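Local structure of periplasmic divalent cation tolerance protein (Synechococcus elongatus, 6GDX) at residues S26-L37 with E111-V122; E55-S63 with Y124-L132. The protein is a trimeric PII-like protein whose part in heavy-metal tolerance is not supported and which may instead carry or sense a small molecule. All coordinates share one frame; numbering follows the deposited sequence. Where two conformers were deposited one is given.

Contact 1 of 2, residues S26-L37 with E111-V122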
loop_
_atom_site.group_PDB
_atom_site.type_symbol
_atom_site.label_atom_id
_atom_site.label_comp_id
_atom_site.label_asym_id
_atom_site.label_seq_id
_atom_site.Cartn_x
_atom_site.Cartn_y
_atom_site.Cartn_z
ATOM N N SER B 26 5.454 -10.493 -19.298
ATOM C CA SER B 26 4.201 -9.794 -19.638
ATOM C C SER B 26 3.190 -9.746 -18.485
ATOM O O SER B 26 3.178 -10.644 -17.625
ATOM C CB SER B 26 3.551 -10.407 -20.874
ATOM O OG SER B 26 3.180 -11.759 -20.648
ATOM N N LEU B 27 2.350 -8.705 -18.488
ATOM C CA LEU B 27 1.288 -8.615 -17.484
ATOM C C LEU B 27 0.169 -9.548 -17.837
ATOM O O LEU B 27 -0.316 -9.612 -18.982
ATOM C CB LEU B 27 0.686 -7.208 -17.263
ATOM C CG LEU B 27 1.572 -6.256 -16.465
ATOM C CD1 LEU B 27 1.030 -4.837 -16.505
ATOM C CD2 LEU B 27 1.769 -6.691 -15.028
ATOM N N ILE B 28 -0.303 -10.234 -16.817
ATOM C CA ILE B 28 -1.459 -11.073 -16.908
ATOM C C ILE B 28 -2.453 -10.722 -15.810
ATOM O O ILE B 28 -2.086 -10.268 -14.728
ATOM C CB ILE B 28 -1.072 -12.557 -16.780
ATOM C CG1 ILE B 28 -0.229 -12.833 -15.526
ATOM C CG2 ILE B 28 -0.384 -13.022 -18.058
ATOM C CD1 ILE B 28 -0.285 -14.271 -15.114
ATOM N N GLU B 29 -3.739 -10.916 -16.107
ATOM C CA GLU B 29 -4.781 -10.799 -15.087
ATOM C C GLU B 29 -4.551 -11.806 -14.008
ATOM O O GLU B 29 -4.182 -12.944 -14.262
ATOM C CB GLU B 29 -6.137 -11.123 -15.637
ATOM C CG GLU B 29 -6.625 -10.168 -16.677
ATOM C CD GLU B 29 -8.050 -10.493 -17.109
ATOM O OE1 GLU B 29 -8.691 -11.467 -16.626
ATOM O OE2 GLU B 29 -8.579 -9.743 -17.897
ATOM N N THR B 30 -4.806 -11.394 -12.776
ATOM C CA THR B 30 -4.657 -12.274 -11.621
ATOM C C THR B 30 -5.865 -12.099 -10.696
ATOM O O THR B 30 -6.240 -10.970 -10.393
ATOM C CB THR B 30 -3.347 -11.992 -10.821
ATOM O OG1 THR B 30 -3.272 -10.624 -10.418
ATOM C CG2 THR B 30 -2.124 -12.300 -11.658
ATOM N N ALA B 31 -6.381 -13.208 -10.202
ATOM C CA ALA B 31 -7.449 -13.189 -9.217
ATOM C C ALA B 31 -7.119 -13.984 -7.969
ATOM O O ALA B 31 -7.903 -13.901 -7.010
ATOM C CB ALA B 31 -8.735 -13.689 -9.828
ATOM N N ASP B 32 -6.029 -14.735 -7.946
ATOM C CA ASP B 32 -5.736 -15.655 -6.859
ATOM C C ASP B 32 -4.563 -15.225 -5.969
ATOM O O ASP B 32 -4.163 -15.977 -5.094
ATOM C CB ASP B 32 -5.450 -17.057 -7.419
ATOM N N LEU B 33 -4.019 -14.034 -6.187
ATOM C CA LEU B 33 -2.969 -13.478 -5.297
ATOM C C LEU B 33 -3.622 -12.589 -4.253
ATOM O O LEU B 33 -4.674 -11.980 -4.499
ATOM C CB LEU B 33 -1.962 -12.709 -6.125
ATOM C CG LEU B 33 -1.272 -13.496 -7.235
ATOM C CD1 LEU B 33 -0.250 -12.605 -7.922
ATOM C CD2 LEU B 33 -0.646 -14.804 -6.764
ATOM N N ARG B 34 -2.978 -12.480 -3.102
ATOM C CA ARG B 34 -3.509 -11.710 -1.988
ATOM C C ARG B 34 -2.381 -11.015 -1.263
ATOM O O ARG B 34 -1.274 -11.564 -1.136
ATOM C CB ARG B 34 -4.242 -12.591 -0.985
ATOM C CG ARG B 34 -5.461 -13.308 -1.510
ATOM C CD ARG B 34 -6.605 -12.336 -1.752
ATOM N NE ARG B 34 -7.847 -13.000 -2.130
ATOM C CZ ARG B 34 -8.139 -13.403 -3.359
ATOM N NH1 ARG B 34 -7.266 -13.297 -4.350
ATOM N NH2 ARG B 34 -9.338 -13.953 -3.588
ATOM N N LEU B 35 -2.681 -9.816 -0.760
ATOM C CA LEU B 35 -1.782 -9.079 0.156
ATOM C C LEU B 35 -2.505 -8.936 1.472
ATOM O O LEU B 35 -3.544 -8.260 1.539
ATOM C CB LEU B 35 -1.473 -7.698 -0.376
ATOM C CG LEU B 35 -0.788 -7.585 -1.710
ATOM C CD1 LEU B 35 -0.695 -6.131 -2.168
ATOM C CD2 LEU B 35 0.582 -8.228 -1.673
ATOM N N LEU B 36 -1.987 -9.520 2.532
ATOM C CA LEU B 36 -2.559 -9.352 3.860
ATOM C C LEU B 36 -1.743 -8.302 4.584
ATOM O O LEU B 36 -0.515 -8.438 4.729
ATOM C CB LEU B 36 -2.626 -10.676 4.598
ATOM C CG LEU B 36 -3.264 -10.607 5.980
ATOM C CD1 LEU B 36 -3.907 -11.947 6.336
ATOM C CD2 LEU B 36 -2.317 -10.201 7.092
ATOM N N LEU B 37 -2.434 -7.270 5.066
ATOM C CA LEU B 37 -1.815 -6.155 5.785
ATOM C C LEU B 37 -2.137 -6.239 7.248
ATOM O O LEU B 37 -3.313 -6.396 7.633
ATOM C CB LEU B 37 -2.358 -4.835 5.227
ATOM C CG LEU B 37 -2.282 -4.655 3.714
ATOM C CD1 LEU B 37 -2.925 -3.327 3.326
ATOM C CD2 LEU B 37 -0.897 -4.831 3.159
ATOM N N GLU B 111 -4.723 -5.685 13.316
ATOM C CA GLU B 111 -5.179 -5.236 12.003
ATOM C C GLU B 111 -5.213 -6.424 11.067
ATOM O O GLU B 111 -4.332 -7.289 11.079
ATOM C CB GLU B 111 -4.249 -4.152 11.417
ATOM C CG GLU B 111 -4.521 -3.750 9.950
ATOM C CD GLU B 111 -3.554 -2.691 9.391
ATOM O OE1 GLU B 111 -2.696 -3.015 8.489
ATOM O OE2 GLU B 111 -3.672 -1.498 9.816
ATOM N N CYS B 112 -6.231 -6.480 10.240
ATOM C CA CYS B 112 -6.302 -7.484 9.187
ATOM C C CYS B 112 -7.056 -6.887 8.022
ATOM O O CYS B 112 -8.276 -6.709 8.099
ATOM C CB CYS B 112 -7.010 -8.735 9.669
ATOM S SG CYS B 112 -7.166 -9.994 8.372
ATOM N N LEU B 113 -6.337 -6.520 6.970
ATOM C CA LEU B 113 -6.957 -6.002 5.777
ATOM C C LEU B 113 -6.317 -6.692 4.589
ATOM O O LEU B 113 -5.092 -6.759 4.518
ATOM C CB LEU B 113 -6.770 -4.524 5.661
ATOM C CG LEU B 113 -7.527 -3.698 6.706
ATOM C CD1 LEU B 113 -7.136 -2.267 6.545
ATOM C CD2 LEU B 113 -9.038 -3.827 6.575
ATOM N N VAL B 114 -7.128 -7.228 3.672
ATOM C CA VAL B 114 -6.605 -7.997 2.565
ATOM C C VAL B 114 -6.926 -7.285 1.277
ATOM O O VAL B 114 -8.090 -6.933 1.038
ATOM C CB VAL B 114 -7.177 -9.398 2.572
ATOM C CG1 VAL B 114 -6.588 -10.222 1.435
ATOM C CG2 VAL B 114 -6.929 -10.074 3.905
ATOM N N LEU B 115 -5.925 -7.148 0.413
ATOM C CA LEU B 115 -6.079 -6.591 -0.932
ATOM C C LEU B 115 -5.866 -7.675 -1.972
ATOM O O LEU B 115 -5.105 -8.618 -1.745
ATOM C CB LEU B 115 -5.075 -5.468 -1.195
ATOM C CG LEU B 115 -5.057 -4.318 -0.207
ATOM C CD1 LEU B 115 -3.961 -3.341 -0.572
ATOM C CD2 LEU B 115 -6.377 -3.596 -0.213
ATOM N N THR B 116 -6.533 -7.542 -3.107
ATOM C CA THR B 116 -6.337 -8.435 -4.255
ATOM C C THR B 116 -5.719 -7.659 -5.398
ATOM O O THR B 116 -6.376 -6.799 -6.003
ATOM C CB THR B 116 -7.659 -9.090 -4.680
ATOM O OG1 THR B 116 -8.082 -9.961 -3.616
ATOM C CG2 THR B 116 -7.499 -9.909 -5.955
ATOM N N PRO B 117 -4.469 -7.957 -5.743
ATOM C CA PRO B 117 -3.892 -7.427 -6.988
ATOM C C PRO B 117 -4.658 -7.927 -8.201
ATOM O O PRO B 117 -5.121 -9.066 -8.251
ATOM C CB PRO B 117 -2.458 -7.952 -6.957
ATOM C CG PRO B 117 -2.203 -8.292 -5.509
ATOM C CD PRO B 117 -3.504 -8.808 -5.028
ATOM N N ILE B 118 -4.847 -7.053 -9.164
ATOM C CA ILE B 118 -5.613 -7.380 -10.357
ATOM C C ILE B 118 -4.737 -7.839 -11.496
ATOM O O ILE B 118 -5.268 -8.377 -12.494
ATOM C CB ILE B 118 -6.478 -6.140 -10.796
ATOM C CG1 ILE B 118 -5.595 -4.945 -11.332
ATOM C CG2 ILE B 118 -7.532 -5.797 -9.753
ATOM C CD1 ILE B 118 -5.423 -4.800 -12.805
ATOM N N ALA B 119 -3.428 -7.640 -11.405
ATOM C CA ALA B 119 -2.520 -8.110 -12.442
ATOM C C ALA B 119 -1.162 -8.301 -11.822
ATOM O O ALA B 119 -0.827 -7.764 -10.756
ATOM C CB ALA B 119 -2.436 -7.126 -13.596
ATOM N N SER B 120 -0.351 -9.102 -12.504
ATOM C CA SER B 120 1.045 -9.340 -12.127
ATOM C C SER B 120 1.784 -9.749 -13.401
ATOM O O SER B 120 1.194 -9.859 -14.466
ATOM C CB SER B 120 1.130 -10.435 -11.090
ATOM O OG SER B 120 2.430 -10.662 -10.647
ATOM N N SER B 121 3.075 -10.013 -13.303
ATOM C CA SER B 121 3.773 -10.649 -14.415
ATOM C C SER B 121 3.622 -12.153 -14.301
ATOM O O SER B 121 3.403 -12.697 -13.199
ATOM C CB SER B 121 5.236 -10.272 -14.423
ATOM O OG SER B 121 5.867 -10.784 -13.274
ATOM N N VAL B 122 3.751 -12.836 -15.430
ATOM C CA VAL B 122 3.746 -14.287 -15.387
ATOM C C VAL B 122 4.849 -14.799 -14.443
ATOM O O VAL B 122 4.625 -15.692 -13.623
ATOM C CB VAL B 122 3.935 -14.899 -16.795
ATOM C CG1 VAL B 122 4.073 -16.405 -16.715
ATOM C CG2 VAL B 122 2.766 -14.521 -17.709
HETATM O O HOH W 1 -5.111 -11.688 -7.423
#
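L35 and L115 face each other as an antiparallel hydrogen-bonded pair, part of a two-part pairing between S26-L37 and E111-V122. Their side chains lie on one face of the sheet together with L37 and L113. Across the pairing L37 CD1 meets L115 CD1 at 4.0 Å, while L35 CG leans on P117 CG at 4.1 Å, the two side chains meeting at a slant. V114 and L36 pack on the other face.

R34 runs alongside T116, both pointing the same way. A bend at chi2 (-71°) brings its guanidinium round so that T116 OG1 sits 3.2 Å above one face, near the rim, without a hydrogen bond. The group's own plane is used for two bonds back into its segment: NH1 reaches A31 O at 2.8 Å and L33 O at 2.9 Å, each donor lying above the carbonyl plane it approaches.

Past P117 the register slips by two. A water bridges the gap, accepting from L33 N and donating to P117 O at 2.7 Å. T30 N then bonds I118 O, and I28 pairs with S120 through two backbone bonds; at the end I28 CG2 meets V122 CG2 at 3.5 Å, the side chains crossing at about a right angle. S120 OG is held by C112 O of the second subunit, where the sheet continues.

Mostly near-straight amide bonds thus set the register, leucine and proline carbons pack together on one face, and the water and R34 satisfy backbone groups where the strands part.

Contact 2 of 2, residues E55-S63 with Y124-L132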
loop_
_atom_site.group_PDB
_atom_site.type_symbol
_atom_site.label_atom_id
_atom_site.label_comp_id
_atom_site.label_asym_id
_atom_site.label_seq_id
_atom_site.Cartn_x
_atom_site.Cartn_y
_atom_site.Cartn_z
ATOM N N GLU B 55 8.760 -19.341 6.714
ATOM C CA GLU B 55 9.268 -20.662 7.074
ATOM C C GLU B 55 8.163 -21.707 7.038
ATOM O O GLU B 55 8.420 -22.874 6.680
ATOM C CB GLU B 55 9.931 -20.605 8.446
ATOM C CG GLU B 55 10.692 -21.870 8.834
ATOM C CD GLU B 55 12.095 -21.545 9.347
ATOM O OE1 GLU B 55 12.986 -21.193 8.537
ATOM O OE2 GLU B 55 12.289 -21.607 10.564
ATOM N N ALA B 56 6.954 -21.327 7.432
ATOM C CA ALA B 56 5.798 -22.202 7.443
ATOM C C ALA B 56 5.090 -22.348 6.104
ATOM O O ALA B 56 4.078 -23.052 6.019
ATOM C CB ALA B 56 4.825 -21.706 8.501
ATOM N N GLY B 57 5.574 -21.653 5.077
ATOM C CA GLY B 57 4.953 -21.740 3.769
ATOM C C GLY B 57 3.670 -20.965 3.592
ATOM O O GLY B 57 2.913 -21.247 2.667
ATOM N N LEU B 58 3.415 -20.008 4.476
ATOM C CA LEU B 58 2.157 -19.253 4.484
ATOM C C LEU B 58 2.209 -17.963 3.662
ATOM O O LEU B 58 1.164 -17.408 3.316
ATOM C CB LEU B 58 1.734 -18.969 5.911
ATOM C CG LEU B 58 1.273 -20.234 6.629
ATOM C CD1 LEU B 58 1.177 -19.955 8.129
ATOM C CD2 LEU B 58 -0.031 -20.751 6.058
ATOM N N ALA B 59 3.417 -17.492 3.371
ATOM C CA ALA B 59 3.614 -16.295 2.556
ATOM C C ALA B 59 4.884 -16.483 1.770
ATOM O O ALA B 59 5.847 -17.097 2.271
ATOM C CB ALA B 59 3.694 -15.027 3.397
ATOM N N ALA B 60 4.928 -15.996 0.536
ATOM C CA ALA B 60 6.136 -16.049 -0.270
ATOM C C ALA B 60 7.140 -14.984 0.056
ATOM O O ALA B 60 8.363 -15.151 -0.086
ATOM C CB ALA B 60 5.772 -15.959 -1.741
ATOM N N CYS B 61 6.617 -13.822 0.441
ATOM C CA CYS B 61 7.402 -12.633 0.782
ATOM C C CYS B 61 6.612 -11.889 1.847
ATOM O O CYS B 61 5.376 -11.859 1.776
ATOM C CB CYS B 61 7.622 -11.712 -0.425
ATOM S SG CYS B 61 8.466 -10.174 -0.013
ATOM N N VAL B 62 7.317 -11.241 2.762
ATOM C CA VAL B 62 6.708 -10.335 3.697
ATOM C C VAL B 62 7.542 -9.082 3.733
ATOM O O VAL B 62 8.772 -9.181 3.920
ATOM C CB VAL B 62 6.614 -10.931 5.108
ATOM C CG1 VAL B 62 5.856 -10.005 6.053
ATOM C CG2 VAL B 62 5.990 -12.306 5.079
ATOM N N SER B 63 6.926 -7.916 3.542
ATOM C CA SER B 63 7.650 -6.662 3.677
ATOM C C SER B 63 7.273 -5.995 4.982
ATOM O O SER B 63 6.120 -6.121 5.485
ATOM C CB SER B 63 7.347 -5.739 2.503
ATOM O OG SER B 63 6.026 -5.249 2.539
ATOM N N TYR B 124 6.456 -13.345 -11.907
ATOM C CA TYR B 124 6.270 -13.070 -10.484
ATOM C C TYR B 124 5.181 -13.971 -9.906
ATOM O O TYR B 124 5.328 -14.551 -8.822
ATOM C CB TYR B 124 5.975 -11.597 -10.219
ATOM C CG TYR B 124 5.835 -11.336 -8.755
ATOM C CD1 TYR B 124 6.922 -11.155 -7.939
ATOM C CD2 TYR B 124 4.566 -11.263 -8.165
ATOM C CE1 TYR B 124 6.734 -10.913 -6.572
ATOM C CE2 TYR B 124 4.387 -11.066 -6.818
ATOM C CZ TYR B 124 5.472 -10.867 -6.038
ATOM O OH TYR B 124 5.248 -10.694 -4.674
ATOM N N ARG B 125 4.051 -14.066 -10.611
ATOM C CA ARG B 125 2.984 -14.927 -10.119
ATOM C C ARG B 125 3.469 -16.368 -9.993
ATOM O O ARG B 125 3.178 -17.029 -8.999
ATOM C CB ARG B 125 1.732 -14.863 -10.985
ATOM C CG ARG B 125 0.700 -15.920 -10.614
ATOM C CD ARG B 125 -0.645 -15.652 -11.241
ATOM N NE ARG B 125 -1.591 -16.714 -10.912
ATOM C CZ ARG B 125 -1.690 -17.855 -11.575
ATOM N NH1 ARG B 125 -2.588 -18.728 -11.183
ATOM N NH2 ARG B 125 -0.894 -18.120 -12.601
ATOM N N ASP B 126 4.205 -16.857 -10.996
ATOM C CA ASP B 126 4.723 -18.210 -10.921
ATOM C C ASP B 126 5.704 -18.398 -9.763
ATOM O O ASP B 126 5.658 -19.428 -9.095
ATOM C CB ASP B 126 5.414 -18.585 -12.231
ATOM C CG ASP B 126 4.438 -18.793 -13.386
ATOM O OD1 ASP B 126 3.202 -18.831 -13.179
ATOM O OD2 ASP B 126 4.926 -18.933 -14.532
ATOM N N TRP B 127 6.563 -17.406 -9.506
ATOM C CA TRP B 127 7.472 -17.464 -8.360
ATOM C C TRP B 127 6.686 -17.556 -7.054
ATOM O O TRP B 127 6.957 -18.369 -6.167
ATOM C CB TRP B 127 8.436 -16.264 -8.343
ATOM C CG TRP B 127 9.087 -16.161 -7.011
ATOM C CD1 TRP B 127 10.116 -16.910 -6.518
ATOM C CD2 TRP B 127 8.654 -15.351 -5.921
ATOM N NE1 TRP B 127 10.355 -16.579 -5.202
ATOM C CE2 TRP B 127 9.456 -15.631 -4.812
ATOM C CE3 TRP B 127 7.655 -14.395 -5.792
ATOM C CZ2 TRP B 127 9.264 -14.993 -3.578
ATOM C CZ3 TRP B 127 7.449 -13.790 -4.575
ATOM C CH2 TRP B 127 8.250 -14.085 -3.497
ATOM N N LEU B 128 5.682 -16.699 -6.925
ATOM C CA LEU B 128 4.921 -16.618 -5.690
ATOM C C LEU B 128 4.224 -17.951 -5.432
ATOM O O LEU B 128 4.355 -18.537 -4.337
ATOM C CB LEU B 128 3.942 -15.432 -5.765
ATOM C CG LEU B 128 3.260 -15.044 -4.473
ATOM C CD1 LEU B 128 2.715 -13.632 -4.589
ATOM C CD2 LEU B 128 2.147 -16.005 -4.130
ATOM N N ARG B 129 3.520 -18.439 -6.445
ATOM C CA ARG B 129 2.813 -19.713 -6.304
ATOM C C ARG B 129 3.756 -20.884 -6.050
ATOM O O ARG B 129 3.498 -21.721 -5.167
ATOM C CB ARG B 129 1.983 -19.995 -7.543
ATOM C CG ARG B 129 0.878 -18.987 -7.766
ATOM C CD ARG B 129 -0.262 -19.454 -8.641
ATOM N NE ARG B 129 -1.482 -19.176 -7.903
ATOM C CZ ARG B 129 -2.127 -20.020 -7.097
ATOM N NH1 ARG B 129 -3.177 -19.566 -6.468
ATOM N NH2 ARG B 129 -1.772 -21.300 -6.943
ATOM N N SER B 130 4.869 -20.927 -6.763
ATOM C CA SER B 130 5.813 -22.054 -6.553
ATOM C C SER B 130 6.529 -22.002 -5.197
ATOM O O SER B 130 6.977 -23.034 -4.673
ATOM C CB SER B 130 6.822 -22.142 -7.683
ATOM O OG SER B 130 7.643 -21.025 -7.737
ATOM N N SER B 131 6.628 -20.820 -4.594
ATOM C CA SER B 131 7.194 -20.693 -3.264
ATOM C C SER B 131 6.369 -21.287 -2.168
ATOM O O SER B 131 6.901 -21.503 -1.074
ATOM C CB SER B 131 7.366 -19.237 -2.917
ATOM O OG SER B 131 8.374 -18.769 -3.716
ATOM N N LEU B 132 5.087 -21.515 -2.435
ATOM C CA LEU B 132 4.140 -22.040 -1.461
ATOM C C LEU B 132 3.752 -23.480 -1.812
ATOM O O LEU B 132 2.759 -23.977 -1.299
ATOM C CB LEU B 132 2.913 -21.146 -1.408
ATOM C CG LEU B 132 3.205 -19.651 -1.190
ATOM C CD1 LEU B 132 1.947 -18.820 -1.030
ATOM C CD2 LEU B 132 4.107 -19.436 0.017
#
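A60 CB points toward the C-terminal helix and is met there by W127, L128, S131 and L132. The indole comes closest, with CH2 at 3.6 Å from A60 CB, arriving obliquely. C61 CB lies at the rim of the same ring, near its plane and 3.9 Å from CH2.

W127 reaches this far because CG is anti to its backbone N (chi1 165°), carrying the six-membered end of the indole over to the loop. S131 OG lies 3.2 Å above one ring face, offset toward the rim, and donates to W127 O at 2.9 Å. That carbonyl also accepts S131 N, the two donors coming from opposite faces of its plane. NE1 is engaged by R72 O of the second subunit, whose W73 also meets the indole ring.

L128 CG packs against A60 CB at 3.8 Å. L132, with CG beside its backbone N (chi1 -52°), sends CD2 over the turn, 3.4 Å from G57 O and 3.5 Å from A59 C. G57 has a positive phi of 77° and ends the preceding helix in a Schellman motif.

Between the segments the contact is van der Waals packing, largely apolar, with an alanine methyl set on the side of a helix; the S131 bond is internal to that helix. It joins the helix 43-55 to strand 61-73 connection of the ferredoxin-like fold to the C-terminal helix, beside a subunit interface where a bound Bis-Tris molecule lies close to W127.

Both contacts are partly buried and both touch the second subunit, yet they hold the fold in different ways. Contact 1 is strand pairing, 1102 Å² of buried surface fixed by a row of backbone bonds; contact 2 is a small apolar packing of 288 Å² between a loop and a helix. They share a chain continuation, since strand 119-121 of contact 1 runs directly into helix 122-131 of contact 2. Their side chains meet as well: L33 CD2 packs on L128 CD2 at 4.0 Å, and T30 CG2 on R125 CD at 3.7 Å. Helix 122-131 thus touches both the 26-37 segment, through T30 and L33, and the 55-63 connection.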